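Local coordinates for Glyoxalase/bleomycin resistance protein/dioxygenase (Vibrio splendidus, PDB 2RK9) that is of unproven function but belongs to the glyoxalase/bleomycin resistance/dioxygenase superfamily, whose members bind small molecules or catalyse metal-dependent reactions on them, at residues B[42-46]-B[47-51]. The protein carries 1 engineered substitution. Sequence-based numbering, arbitrary orientation.
Sequences YLTLD and GVDVM
G47 reaches back to T44 at the head of the hairpin, its amide N making a weak hydrogen bond to T44 OG1 at 3.2 Å. D46 and G47 are the two central residues of the type I' turn from L45 to V48, both at positive phi. V48 closes the turn as the hydrogen-bonded partner of L45: L45 N gives to V48 O at 2.9 Å, and V48 N returns a longer bond to L45 O. D49 then spends both carboxylate oxygens on strand 40-45. T44 OG1 donates to D49 OD1 at 2.7 Å, nearly along its C-O axis, which the T44 torsion permits by setting OG1 opposite the backbone N (chi1 -174°). Y42 OH gives to D49 OD2 at 2.7 Å, on the anti side but tilted 33° out of the carboxylate plane, with OD2 lying off the edge of the ring. Gripped at both oxygens, the carboxylate is restricted in rotation. V50 and L43 form a hydrogen-bonded pair, L43 N to V50 O 2.8 Å and V50 N back to L43 O; their side chains lie on the face opposite T44 and D49, where W79 of the second subunit packs on V50, V48 and L45. M51, a selenomethionine, faces Y42 as a non-hydrogen-bonded pair, with M51 CG 3.4 Å from Y42 CD1 and its selenium obliquely beside the ring, a Met-aromatic contact; Y33 stacks on that ring as well. This is a tight hairpin with a two-residue type I' loop, joining strands 40-45 and 48-53 of a βαβββ module, the repeating unit of the vicinal oxygen chelate fold.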
loop_
_atom_site.group_PDB
_atom_site.type_symbol
_atom_site.label_atom_id
_atom_site.label_comp_id
_atom_site.label_asym_id
_atom_site.label_seq_id
_atom_site.Cartn_x
_atom_site.Cartn_y
_atom_site.Cartn_z
ATOM N N TYR B 42 -13.839 -3.557 -4.510
ATOM C CA TYR B 42 -13.371 -2.928 -3.282
ATOM C C TYR B 42 -13.539 -3.939 -2.154
ATOM O O TYR B 42 -14.657 -4.343 -1.841
ATOM C CB TYR B 42 -14.190 -1.676 -2.975
ATOM C CG TYR B 42 -13.552 -0.797 -1.927
ATOM C CD1 TYR B 42 -12.808 0.316 -2.289
ATOM C CD2 TYR B 42 -13.680 -1.093 -0.572
ATOM C CE1 TYR B 42 -12.203 1.122 -1.331
ATOM C CE2 TYR B 42 -13.075 -0.294 0.399
ATOM C CZ TYR B 42 -12.338 0.813 0.007
ATOM O OH TYR B 42 -11.728 1.606 0.945
ATOM N N LEU B 43 -12.430 -4.364 -1.554
ATOM C CA LEU B 43 -12.514 -5.344 -0.476
ATOM C C LEU B 43 -12.004 -4.835 0.865
ATOM O O LEU B 43 -11.378 -3.779 0.958
ATOM C CB LEU B 43 -11.756 -6.619 -0.855
ATOM C CG LEU B 43 -12.165 -7.251 -2.189
ATOM C CD1 LEU B 43 -11.341 -6.640 -3.302
ATOM C CD2 LEU B 43 -11.946 -8.757 -2.144
ATOM N N THR B 44 -12.291 -5.600 1.908
ATOM C CA THR B 44 -11.864 -5.245 3.251
ATOM C C THR B 44 -11.694 -6.513 4.073
ATOM O O THR B 44 -12.344 -7.529 3.821
ATOM C CB THR B 44 -12.900 -4.330 3.952
ATOM O OG1 THR B 44 -12.383 -3.876 5.213
ATOM C CG2 THR B 44 -14.190 -5.084 4.188
ATOM N N LEU B 45 -10.786 -6.442 5.036
ATOM C CA LEU B 45 -10.529 -7.541 5.949
ATOM C C LEU B 45 -10.554 -6.867 7.309
ATOM O O LEU B 45 -9.580 -6.241 7.718
ATOM C CB LEU B 45 -9.155 -8.176 5.705
ATOM C CG LEU B 45 -8.867 -9.439 6.535
ATOM C CD1 LEU B 45 -9.616 -10.619 5.934
ATOM C CD2 LEU B 45 -7.393 -9.766 6.527
ATOM N N ASP B 46 -11.697 -6.966 7.983
ATOM C CA ASP B 46 -11.874 -6.360 9.292
ATOM C C ASP B 46 -11.551 -4.868 9.359
ATOM O O ASP B 46 -10.953 -4.391 10.321
ATOM C CB ASP B 46 -11.054 -7.119 10.334
ATOM C CG ASP B 46 -11.496 -8.560 10.472
ATOM O OD1 ASP B 46 -12.717 -8.797 10.557
ATOM O OD2 ASP B 46 -10.632 -9.455 10.494
ATOM N N GLY B 47 -11.949 -4.122 8.334
ATOM C CA GLY B 47 -11.708 -2.690 8.353
ATOM C C GLY B 47 -10.516 -2.181 7.568
ATOM O O GLY B 47 -10.386 -0.979 7.357
ATOM N N VAL B 48 -9.632 -3.082 7.157
ATOM C CA VAL B 48 -8.468 -2.703 6.371
ATOM C C VAL B 48 -8.869 -2.950 4.919
ATOM O O VAL B 48 -9.178 -4.073 4.539
ATOM C CB VAL B 48 -7.246 -3.552 6.749
ATOM C CG1 VAL B 48 -6.001 -2.968 6.105
ATOM C CG2 VAL B 48 -7.088 -3.577 8.262
ATOM N N ASP B 49 -8.862 -1.890 4.117
ATOM C CA ASP B 49 -9.300 -1.987 2.729
ATOM C C ASP B 49 -8.229 -2.114 1.640
ATOM O O ASP B 49 -7.092 -1.672 1.802
ATOM C CB ASP B 49 -10.186 -0.780 2.388
ATOM C CG ASP B 49 -11.318 -0.572 3.382
ATOM O OD1 ASP B 49 -11.720 -1.536 4.070
ATOM O OD2 ASP B 49 -11.829 0.567 3.453
ATOM N N VAL B 50 -8.632 -2.720 0.525
ATOM C CA VAL B 50 -7.776 -2.896 -0.643
ATOM C C VAL B 50 -8.668 -2.873 -1.885
ATOM O O VAL B 50 -9.816 -3.323 -1.847
ATOM C CB VAL B 50 -7.011 -4.256 -0.619
ATOM C CG1 VAL B 50 -7.984 -5.406 -0.613
ATOM C CG2 VAL B 50 -6.104 -4.384 -1.853
HETATM N N MSE B 51 -8.138 -2.327 -2.974
HETATM C CA MSE B 51 -8.864 -2.271 -4.234
HETATM C C MSE B 51 -8.183 -3.130 -5.297
HETATM O O MSE B 51 -6.961 -3.109 -5.439
HETATM C CB MSE B 51 -8.945 -0.838 -4.754
HETATM C CG MSE B 51 -9.826 0.069 -3.946
HETATM SE SE MSE B 51 -9.739 1.858 -4.651
HETATM C CE MSE B 51 -8.335 2.540 -3.501
#